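Local coordinates for protein geranylgeranyl pyrophosphate synthase (Geoglobus acetivorans, PDB 5JFQ) that condenses isopentenyl diphosphate stepwise with dimethylallyl diphosphate to make chiefly geranylgeranyl diphosphate, and some farnesyl diphosphate, with the help of magnesium ions, at residues L23-R37 / A111-M125. Numbering follows the deposited sequence.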
ATOM      1  N   LEU B  23       4.596 -18.481   2.937  1.00 59.94           N
ATOM      2  CA  LEU B  23       4.748 -17.297   2.109  1.00 56.75           C
ATOM      3  C   LEU B  23       4.990 -16.015   2.900  1.00 61.60           C
ATOM      4  O   LEU B  23       5.495 -15.044   2.330  1.00 62.56           O
ATOM      5  CB  LEU B  23       3.500 -17.104   1.246  1.00 58.09           C
ATOM      6  CG  LEU B  23       3.151 -18.222   0.271  1.00 56.10           C
ATOM      7  CD1 LEU B  23       1.752 -18.029  -0.277  1.00 53.81           C
ATOM      8  CD2 LEU B  23       4.156 -18.215  -0.856  1.00 58.63           C
ATOM      9  N   LEU B  24       4.638 -15.964   4.183  1.00 61.76           N
ATOM     10  CA  LEU B  24       4.819 -14.709   4.904  1.00 54.25           C
ATOM     11  C   LEU B  24       5.816 -14.878   6.040  1.00 56.42           C
ATOM     12  O   LEU B  24       5.504 -14.639   7.214  1.00 59.45           O
ATOM     13  CB  LEU B  24       3.472 -14.186   5.404  1.00 54.79           C
ATOM     14  CG  LEU B  24       2.588 -13.656   4.269  1.00 53.65           C
ATOM     15  CD1 LEU B  24       1.122 -13.595   4.685  1.00 49.44           C
ATOM     16  CD2 LEU B  24       3.096 -12.299   3.767  1.00 45.23           C
ATOM     17  N   LYS B  25       7.029 -15.270   5.690  1.00 56.02           N
ATOM     18  CA  LYS B  25       8.044 -15.500   6.696  1.00 59.62           C
ATOM     19  C   LYS B  25       8.438 -14.184   7.362  1.00 60.48           C
ATOM     20  O   LYS B  25       8.247 -13.098   6.812  1.00 59.21           O
ATOM     21  CB  LYS B  25       9.263 -16.160   6.060  1.00 58.18           C
ATOM     22  CG  LYS B  25       9.487 -17.566   6.515  1.00 65.18           C
ATOM     23  CD  LYS B  25       8.840 -18.559   5.557  1.00 68.04           C
ATOM     24  CE  LYS B  25       9.672 -18.713   4.292  1.00 71.44           C
ATOM     25  NZ  LYS B  25       9.220 -19.836   3.426  1.00 74.24           N
ATOM     26  N   GLU B  26       8.991 -14.288   8.566  1.00 58.50           N
ATOM     27  CA  GLU B  26       9.702 -13.153   9.129  1.00 55.12           C
ATOM     28  C   GLU B  26      11.097 -13.097   8.532  1.00 57.10           C
ATOM     29  O   GLU B  26      11.655 -14.110   8.104  1.00 64.38           O
ATOM     30  CB  GLU B  26       9.769 -13.234  10.653  1.00 57.34           C
ATOM     31  CG  GLU B  26       8.422 -13.060  11.328  1.00 58.65           C
ATOM     32  CD  GLU B  26       8.525 -12.940  12.832  1.00 62.64           C
ATOM     33  OE1 GLU B  26       9.358 -12.135  13.308  1.00 62.34           O
ATOM     34  OE2 GLU B  26       7.776 -13.659  13.532  1.00 63.61           O
ATOM     35  N   GLN B  27      11.662 -11.900   8.516  1.00 56.54           N
ATOM     36  CA  GLN B  27      12.819 -11.594   7.688  1.00 52.43           C
ATOM     37  C   GLN B  27      13.483 -10.352   8.293  1.00 56.35           C
ATOM     38  O   GLN B  27      13.014  -9.813   9.299  1.00 53.01           O
ATOM     39  CB  GLN B  27      12.341 -11.434   6.244  1.00 53.81           C
ATOM     40  CG  GLN B  27      13.357 -11.152   5.175  1.00 62.89           C
ATOM     41  CD  GLN B  27      12.663 -10.621   3.932  1.00 64.90           C
ATOM     42  OE1 GLN B  27      11.594 -11.123   3.561  1.00 59.16           O
ATOM     43  NE2 GLN B  27      13.234  -9.572   3.309  1.00 60.12           N
ATOM     44  N   GLU B  28      14.650  -9.907   7.683  1.00 56.02           N
ATOM     45  CA  GLU B  28      15.172  -8.657   8.220  1.00 50.28           C
ATOM     46  C   GLU B  28      14.592  -7.466   7.461  1.00 50.30           C
ATOM     47  O   GLU B  28      14.171  -7.607   6.316  1.00 53.85           O
ATOM     48  CB  GLU B  28      16.690  -8.625   8.127  1.00 56.75           C
ATOM     49  CG  GLU B  28      17.398  -9.406   9.227  1.00 64.34           C
ATOM     50  CD  GLU B  28      17.439  -8.645  10.557  1.00 71.00           C
ATOM     51  OE1 GLU B  28      17.692  -9.283  11.609  1.00 74.95           O
ATOM     52  OE2 GLU B  28      17.227  -7.405  10.552  1.00 70.42           O
ATOM     53  N   PRO B  29      14.486  -6.269   8.070  1.00 55.91           N
ATOM     54  CA  PRO B  29      14.716  -5.912   9.480  1.00 48.34           C
ATOM     55  C   PRO B  29      13.685  -6.576  10.386  1.00 51.76           C
ATOM     56  O   PRO B  29      12.480  -6.376  10.147  1.00 52.10           O
ATOM     57  CB  PRO B  29      14.546  -4.391   9.497  1.00 42.67           C
ATOM     58  CG  PRO B  29      14.619  -3.955   8.088  1.00 47.35           C
ATOM     59  CD  PRO B  29      14.091  -5.095   7.274  1.00 47.45           C
ATOM     60  N   GLU B  30      14.132  -7.351  11.385  1.00 50.41           N
ATOM     61  CA  GLU B  30      13.175  -8.077  12.216  1.00 51.00           C
ATOM     62  C   GLU B  30      12.166  -7.132  12.849  1.00 52.50           C
ATOM     63  O   GLU B  30      10.999  -7.493  13.020  1.00 52.90           O
ATOM     64  CB  GLU B  30      13.881  -8.889  13.299  1.00 55.09           C
ATOM     65  CG  GLU B  30      15.189  -8.344  13.787  1.00 60.33           C
ATOM     66  CD  GLU B  30      15.872  -9.316  14.752  1.00 73.70           C
ATOM     67  OE1 GLU B  30      15.146 -10.070  15.451  1.00 74.67           O
ATOM     68  OE2 GLU B  30      17.131  -9.340  14.795  1.00 74.06           O
ATOM     69  N   GLY B  31      12.597  -5.918  13.206  1.00 50.27           N
ATOM     70  CA  GLY B  31      11.648  -4.941  13.704  1.00 47.86           C
ATOM     71  C   GLY B  31      10.442  -4.811  12.799  1.00 49.50           C
ATOM     72  O   GLY B  31       9.301  -4.952  13.241  1.00 49.50           O
ATOM     73  N   LEU B  32      10.685  -4.608  11.500  1.00 50.50           N
ATOM     74  CA  LEU B  32       9.592  -4.401  10.554  1.00 48.87           C
ATOM     75  C   LEU B  32       8.730  -5.651  10.411  1.00 48.21           C
ATOM     76  O   LEU B  32       7.494  -5.566  10.336  1.00 46.22           O
ATOM     77  CB  LEU B  32      10.167  -3.977   9.205  1.00 48.02           C
ATOM     78  CG  LEU B  32       9.168  -3.755   8.073  1.00 51.18           C
ATOM     79  CD1 LEU B  32       8.146  -2.691   8.477  1.00 47.86           C
ATOM     80  CD2 LEU B  32       9.883  -3.380   6.769  1.00 46.73           C
ATOM     81  N   TYR B  33       9.357  -6.821  10.397  1.00 45.13           N
ATOM     82  CA  TYR B  33       8.599  -8.037  10.144  1.00 46.55           C
ATOM     83  C   TYR B  33       7.945  -8.575  11.409  1.00 50.96           C
ATOM     84  O   TYR B  33       6.881  -9.203  11.329  1.00 51.55           O
ATOM     85  CB  TYR B  33       9.504  -9.077   9.476  1.00 49.55           C
ATOM     86  CG  TYR B  33       9.697  -8.771   8.007  1.00 47.55           C
ATOM     87  CD1 TYR B  33      10.754  -7.984   7.566  1.00 47.21           C
ATOM     88  CD2 TYR B  33       8.780  -9.215   7.065  1.00 47.04           C
ATOM     89  CE1 TYR B  33      10.913  -7.685   6.221  1.00 49.36           C
ATOM     90  CE2 TYR B  33       8.927  -8.921   5.715  1.00 48.51           C
ATOM     91  CZ  TYR B  33       9.996  -8.161   5.298  1.00 47.44           C
ATOM     92  OH  TYR B  33      10.132  -7.869   3.955  1.00 47.91           O
ATOM     93  N   ARG B  34       8.543  -8.330  12.578  1.00 49.61           N
ATOM     94  CA  ARG B  34       7.865  -8.662  13.823  1.00 46.02           C
ATOM     95  C   ARG B  34       6.523  -7.954  13.873  1.00 53.45           C
ATOM     96  O   ARG B  34       5.496  -8.561  14.200  1.00 54.85           O
ATOM     97  CB  ARG B  34       8.750  -8.272  15.005  1.00 50.26           C
ATOM     98  CG  ARG B  34       8.708  -9.196  16.223  1.00 55.42           C
ATOM     99  CD  ARG B  34       9.579  -8.605  17.348  1.00 58.40           C
ATOM    100  NE  ARG B  34      10.942  -8.326  16.884  1.00 66.35           N
ATOM    101  CZ  ARG B  34      11.713  -7.332  17.333  1.00 68.56           C
ATOM    102  NH1 ARG B  34      11.250  -6.489  18.263  1.00 55.59           N
ATOM    103  NH2 ARG B  34      12.948  -7.177  16.840  1.00 64.13           N
ATOM    104  N   ALA B  35       6.511  -6.682  13.467  1.00 49.35           N
ATOM    105  CA  ALA B  35       5.274  -5.923  13.369  1.00 43.80           C
ATOM    106  C   ALA B  35       4.383  -6.449  12.250  1.00 49.45           C
ATOM    107  O   ALA B  35       3.167  -6.586  12.427  1.00 52.74           O
ATOM    108  CB  ALA B  35       5.591  -4.440  13.151  1.00 43.11           C
ATOM    109  N   ALA B  36       4.964  -6.742  11.081  1.00 45.78           N
ATOM    110  CA  ALA B  36       4.130  -7.151   9.950  1.00 46.50           C
ATOM    111  C   ALA B  36       3.521  -8.533  10.129  1.00 46.49           C
ATOM    112  O   ALA B  36       2.524  -8.849   9.477  1.00 53.37           O
ATOM    113  CB  ALA B  36       4.929  -7.128   8.645  1.00 45.34           C
ATOM    114  N   ARG B  37       4.093  -9.372  10.974  1.00 46.10           N
ATOM    115  CA  ARG B  37       3.541 -10.697  11.192  1.00 47.56           C
ATOM    116  C   ARG B  37       2.793 -10.790  12.497  1.00 50.39           C
ATOM    117  O   ARG B  37       2.308 -11.869  12.827  1.00 53.34           O
ATOM    118  CB  ARG B  37       4.638 -11.772  11.170  1.00 52.53           C
ATOM    119  CG  ARG B  37       4.984 -12.308   9.798  1.00 49.36           C
ATOM    120  CD  ARG B  37       5.390 -11.185   8.931  1.00 52.91           C
ATOM    121  NE  ARG B  37       6.088 -11.576   7.715  1.00 58.80           N
ATOM    122  CZ  ARG B  37       5.670 -11.311   6.485  1.00 51.81           C
ATOM    123  NH1 ARG B  37       4.537 -10.647   6.298  1.00 51.39           N
ATOM    124  NH2 ARG B  37       6.418 -11.680   5.451  1.00 46.55           N
ATOM    125  N   ALA B 111       4.615  -1.563   8.390  1.00 42.24           N
ATOM    126  CA  ALA B 111       4.250  -2.973   8.435  1.00 44.10           C
ATOM    127  C   ALA B 111       3.087  -3.253   7.491  1.00 46.73           C
ATOM    128  O   ALA B 111       3.153  -4.174   6.670  1.00 47.16           O
ATOM    129  CB  ALA B 111       3.921  -3.403   9.862  1.00 40.63           C
ATOM    130  N   GLY B 112       2.023  -2.448   7.573  1.00 45.47           N
ATOM    131  CA  GLY B 112       0.927  -2.592   6.632  1.00 42.54           C
ATOM    132  C   GLY B 112       1.345  -2.305   5.200  1.00 43.85           C
ATOM    133  O   GLY B 112       0.910  -2.990   4.270  1.00 41.58           O
ATOM    134  N   ASP B 113       2.198  -1.288   5.000  1.00 43.71           N
ATOM    135  CA  ASP B 113       2.720  -1.019   3.660  1.00 40.02           C
ATOM    136  C   ASP B 113       3.445  -2.231   3.100  1.00 40.20           C
ATOM    137  O   ASP B 113       3.421  -2.462   1.886  1.00 40.22           O
ATOM    138  CB  ASP B 113       3.674   0.169   3.673  1.00 36.00           C
ATOM    139  CG  ASP B 113       2.962   1.493   3.783  1.00 41.38           C
ATOM    140  OD1 ASP B 113       1.719   1.530   3.725  1.00 37.14           O
ATOM    141  OD2 ASP B 113       3.667   2.514   3.918  1.00 41.75           O
ATOM    142  N   THR B 114       4.092  -3.005   3.977  1.00 40.60           N
ATOM    143  CA  THR B 114       4.812  -4.203   3.569  1.00 43.07           C
ATOM    144  C   THR B 114       3.850  -5.332   3.232  1.00 45.46           C
ATOM    145  O   THR B 114       3.952  -5.959   2.171  1.00 48.29           O
ATOM    146  CB  THR B 114       5.759  -4.652   4.675  1.00 43.55           C
ATOM    147  OG1 THR B 114       6.737  -3.633   4.937  1.00 41.82           O
ATOM    148  CG2 THR B 114       6.444  -5.955   4.260  1.00 45.75           C
ATOM    149  N   LEU B 115       2.918  -5.617   4.137  1.00 44.38           N
ATOM    150  CA  LEU B 115       1.844  -6.548   3.819  1.00 46.77           C
ATOM    151  C   LEU B 115       1.168  -6.168   2.507  1.00 46.21           C
ATOM    152  O   LEU B 115       0.885  -7.031   1.663  1.00 39.17           O
ATOM    153  CB  LEU B 115       0.836  -6.580   4.974  1.00 44.71           C
ATOM    154  CG  LEU B 115       1.360  -7.260   6.254  1.00 46.62           C
ATOM    155  CD1 LEU B 115       0.424  -7.052   7.454  1.00 41.51           C
ATOM    156  CD2 LEU B 115       1.627  -8.758   6.027  1.00 43.82           C
ATOM    157  N   TYR B 116       0.920  -4.869   2.312  1.00 45.89           N
ATOM    158  CA  TYR B 116       0.220  -4.393   1.120  1.00 44.53           C
ATOM    159  C   TYR B 116       0.952  -4.816  -0.149  1.00 42.40           C
ATOM    160  O   TYR B 116       0.347  -5.368  -1.069  1.00 41.84           O
ATOM    161  CB  TYR B 116       0.095  -2.869   1.191  1.00 44.66           C
ATOM    162  CG  TYR B 116      -1.088  -2.192   0.506  1.00 44.43           C
ATOM    163  CD1 TYR B 116      -1.946  -2.861  -0.380  1.00 44.40           C
ATOM    164  CD2 TYR B 116      -1.323  -0.841   0.751  1.00 47.86           C
ATOM    165  CE1 TYR B 116      -3.014  -2.176  -0.993  1.00 48.37           C
ATOM    166  CE2 TYR B 116      -2.357  -0.150   0.155  1.00 45.84           C
ATOM    167  CZ  TYR B 116      -3.206  -0.801  -0.701  1.00 50.77           C
ATOM    168  OH  TYR B 116      -4.222  -0.024  -1.232  1.00 45.43           O
ATOM    169  N   ALA B 117       2.257  -4.546  -0.224  1.00 44.84           N
ATOM    170  CA  ALA B 117       3.027  -4.990  -1.380  1.00 41.24           C
ATOM    171  C   ALA B 117       3.105  -6.514  -1.424  1.00 45.47           C
ATOM    172  O   ALA B 117       2.970  -7.123  -2.497  1.00 41.97           O
ATOM    173  CB  ALA B 117       4.433  -4.379  -1.359  1.00 35.39           C
ATOM    174  N   GLU B 118       3.303  -7.146  -0.261  1.00 42.05           N
ATOM    175  CA  GLU B 118       3.459  -8.591  -0.242  1.00 42.42           C
ATOM    176  C   GLU B 118       2.244  -9.274  -0.845  1.00 44.50           C
ATOM    177  O   GLU B 118       2.384 -10.302  -1.525  1.00 47.51           O
ATOM    178  CB  GLU B 118       3.729  -9.076   1.180  1.00 39.82           C
ATOM    179  CG  GLU B 118       5.200  -8.996   1.573  1.00 37.90           C
ATOM    180  CD  GLU B 118       5.467  -9.380   3.034  1.00 50.03           C
ATOM    181  OE1 GLU B 118       4.627  -9.059   3.920  1.00 45.70           O
ATOM    182  OE2 GLU B 118       6.537  -9.992   3.295  1.00 51.14           O
ATOM    183  N   ALA B 119       1.062  -8.675  -0.680  1.00 42.15           N
ATOM    184  CA  ALA B 119      -0.159  -9.280  -1.207  1.00 45.65           C
ATOM    185  C   ALA B 119      -0.145  -9.311  -2.726  1.00 45.30           C
ATOM    186  O   ALA B 119      -0.550 -10.304  -3.339  1.00 42.91           O
ATOM    187  CB  ALA B 119      -1.394  -8.533  -0.707  1.00 40.93           C
ATOM    188  N   PHE B 120       0.290  -8.225  -3.352  1.00 42.62           N
ATOM    189  CA  PHE B 120       0.359  -8.241  -4.800  1.00 44.19           C
ATOM    190  C   PHE B 120       1.473  -9.156  -5.298  1.00 48.05           C
ATOM    191  O   PHE B 120       1.355  -9.726  -6.387  1.00 48.04           O
ATOM    192  CB  PHE B 120       0.508  -6.824  -5.317  1.00 40.75           C
ATOM    193  CG  PHE B 120      -0.761  -6.056  -5.254  1.00 45.71           C
ATOM    194  CD1 PHE B 120      -1.742  -6.243  -6.220  1.00 36.92           C
ATOM    195  CD2 PHE B 120      -1.013  -5.199  -4.196  1.00 48.03           C
ATOM    196  CE1 PHE B 120      -2.926  -5.560  -6.159  1.00 46.14           C
ATOM    197  CE2 PHE B 120      -2.214  -4.500  -4.120  1.00 51.60           C
ATOM    198  CZ  PHE B 120      -3.173  -4.672  -5.100  1.00 50.78           C
ATOM    199  N   GLU B 121       2.540  -9.339  -4.521  1.00 43.72           N
ATOM    200  CA  GLU B 121       3.549 -10.286  -4.958  1.00 43.25           C
ATOM    201  C   GLU B 121       3.029 -11.708  -4.838  1.00 50.87           C
ATOM    202  O   GLU B 121       3.328 -12.563  -5.682  1.00 49.07           O
ATOM    203  CB  GLU B 121       4.837 -10.128  -4.159  1.00 44.28           C
ATOM    204  CG  GLU B 121       5.915 -11.074  -4.615  1.00 49.84           C
ATOM    205  CD  GLU B 121       7.155 -11.046  -3.765  1.00 52.57           C
ATOM    206  OE1 GLU B 121       7.224 -10.238  -2.821  1.00 50.76           O
ATOM    207  OE2 GLU B 121       8.069 -11.847  -4.050  1.00 60.90           O
ATOM    208  N   ILE B 122       2.230 -11.979  -3.808  1.00 51.52           N
ATOM    209  CA  ILE B 122       1.709 -13.330  -3.652  1.00 51.87           C
ATOM    210  C   ILE B 122       0.649 -13.615  -4.712  1.00 49.67           C
ATOM    211  O   ILE B 122       0.699 -14.644  -5.391  1.00 49.31           O
ATOM    212  CB  ILE B 122       1.186 -13.534  -2.226  1.00 48.17           C
ATOM    213  CG1 ILE B 122       2.377 -13.513  -1.262  1.00 47.54           C
ATOM    214  CG2 ILE B 122       0.404 -14.846  -2.141  1.00 49.52           C
ATOM    215  CD1 ILE B 122       1.987 -13.298   0.205  1.00 50.91           C
ATOM    216  N   LEU B 123      -0.300 -12.690  -4.894  1.00 46.57           N
ATOM    217  CA  LEU B 123      -1.300 -12.846  -5.942  1.00 47.33           C
ATOM    218  C   LEU B 123      -0.655 -13.210  -7.272  1.00 49.10           C
ATOM    219  O   LEU B 123      -1.117 -14.122  -7.960  1.00 50.78           O
ATOM    220  CB  LEU B 123      -2.125 -11.567  -6.090  1.00 42.48           C
ATOM    221  CG  LEU B 123      -3.141 -11.567  -7.237  1.00 45.29           C
ATOM    222  CD1 LEU B 123      -4.107 -12.708  -7.087  1.00 43.11           C
ATOM    223  CD2 LEU B 123      -3.900 -10.267  -7.262  1.00 45.72           C
ATOM    224  N   SER B 124       0.435 -12.525  -7.628  1.00 49.42           N
ATOM    225  CA  SER B 124       1.092 -12.686  -8.914  1.00 43.79           C
ATOM    226  C   SER B 124       1.747 -14.046  -9.072  1.00 46.45           C
ATOM    227  O   SER B 124       2.125 -14.402 -10.194  1.00 49.14           O
ATOM    228  CB  SER B 124       2.140 -11.585  -9.112  1.00 41.52           C
ATOM    229  OG  SER B 124       3.359 -11.909  -8.449  1.00 48.01           O
ATOM    230  N   MET B 125       1.910 -14.795  -7.985  1.00 46.92           N
ATOM    231  CA  MET B 125       2.452 -16.144  -8.063  1.00 46.95           C
ATOM    232  C   MET B 125       1.428 -17.164  -8.531  1.00 49.52           C
ATOM    233  O   MET B 125       1.767 -18.348  -8.626  1.00 48.64           O
ATOM    234  CB  MET B 125       2.976 -16.597  -6.704  1.00 43.65           C
ATOM    235  CG  MET B 125       3.994 -15.701  -6.078  1.00 47.05           C
ATOM    236  SD  MET B 125       4.355 -16.305  -4.414  1.00 57.40           S
ATOM    237  CE  MET B 125       5.252 -14.922  -3.734  1.00 51.23           C
TER
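Arg37 and Glu118 form a buried, end-on salt bridge between the two segments. NH1 of Arg37 meets OE1 of Glu118 at 2.9 Å and its NH2 meets OE2 at 2.7 Å, both on the syn side of the carboxylate but somewhat out of its plane. Glu118 reaches across with a chain extended beyond CG, whereas Arg37, whose CB points away from helix 111-123, gets there by a bend at chi2 (57°). That bend also carries NE and NH2 of Arg37 to Lys25 O, gripped side-on in the guanidinium plane at 2.8 and 2.7 Å, respectively. Arginine suits the place because one flat group serves both a carboxylate and a loop carbonyl; a methionine here would probably leave the buried Glu118 charge without its mate and set the loop around Lys25 freer to move. The Tyr33 ring, with CD2 above one face of the Arg37 guanidinium, offset toward its rim, turns its edge to Glu118, CE2 lying 3.6 Å from OE2, while its hydroxyl bonds Glu149 of the second subunit.

Where the helices come together, small residues allow close approach: CB of Ala111 lies 3.8 Å from CB of Ala35 and also packs against Ala36. Leu32, with CG anti to the backbone N (chi1 178°), brings its methyls to the Ala111 backbone and Thr114, whose hydroxyl bonds Leu110 O. Branched and flexible apolar chains fill the other end: Leu24 CD2 touches Ile122 CD1 at 3.9 Å, and Leu23 reaches Ile122 CG2 and Met125 SD. Helix 30-36 thus crosses the 111-123 part of helix 105-123 at 76°, and the end of helix 9-23, with the residue after it, packs farther along, beside the dimer interface, an arrangement belonging to the all-helical fold of homodimeric trans-prenyltransferases.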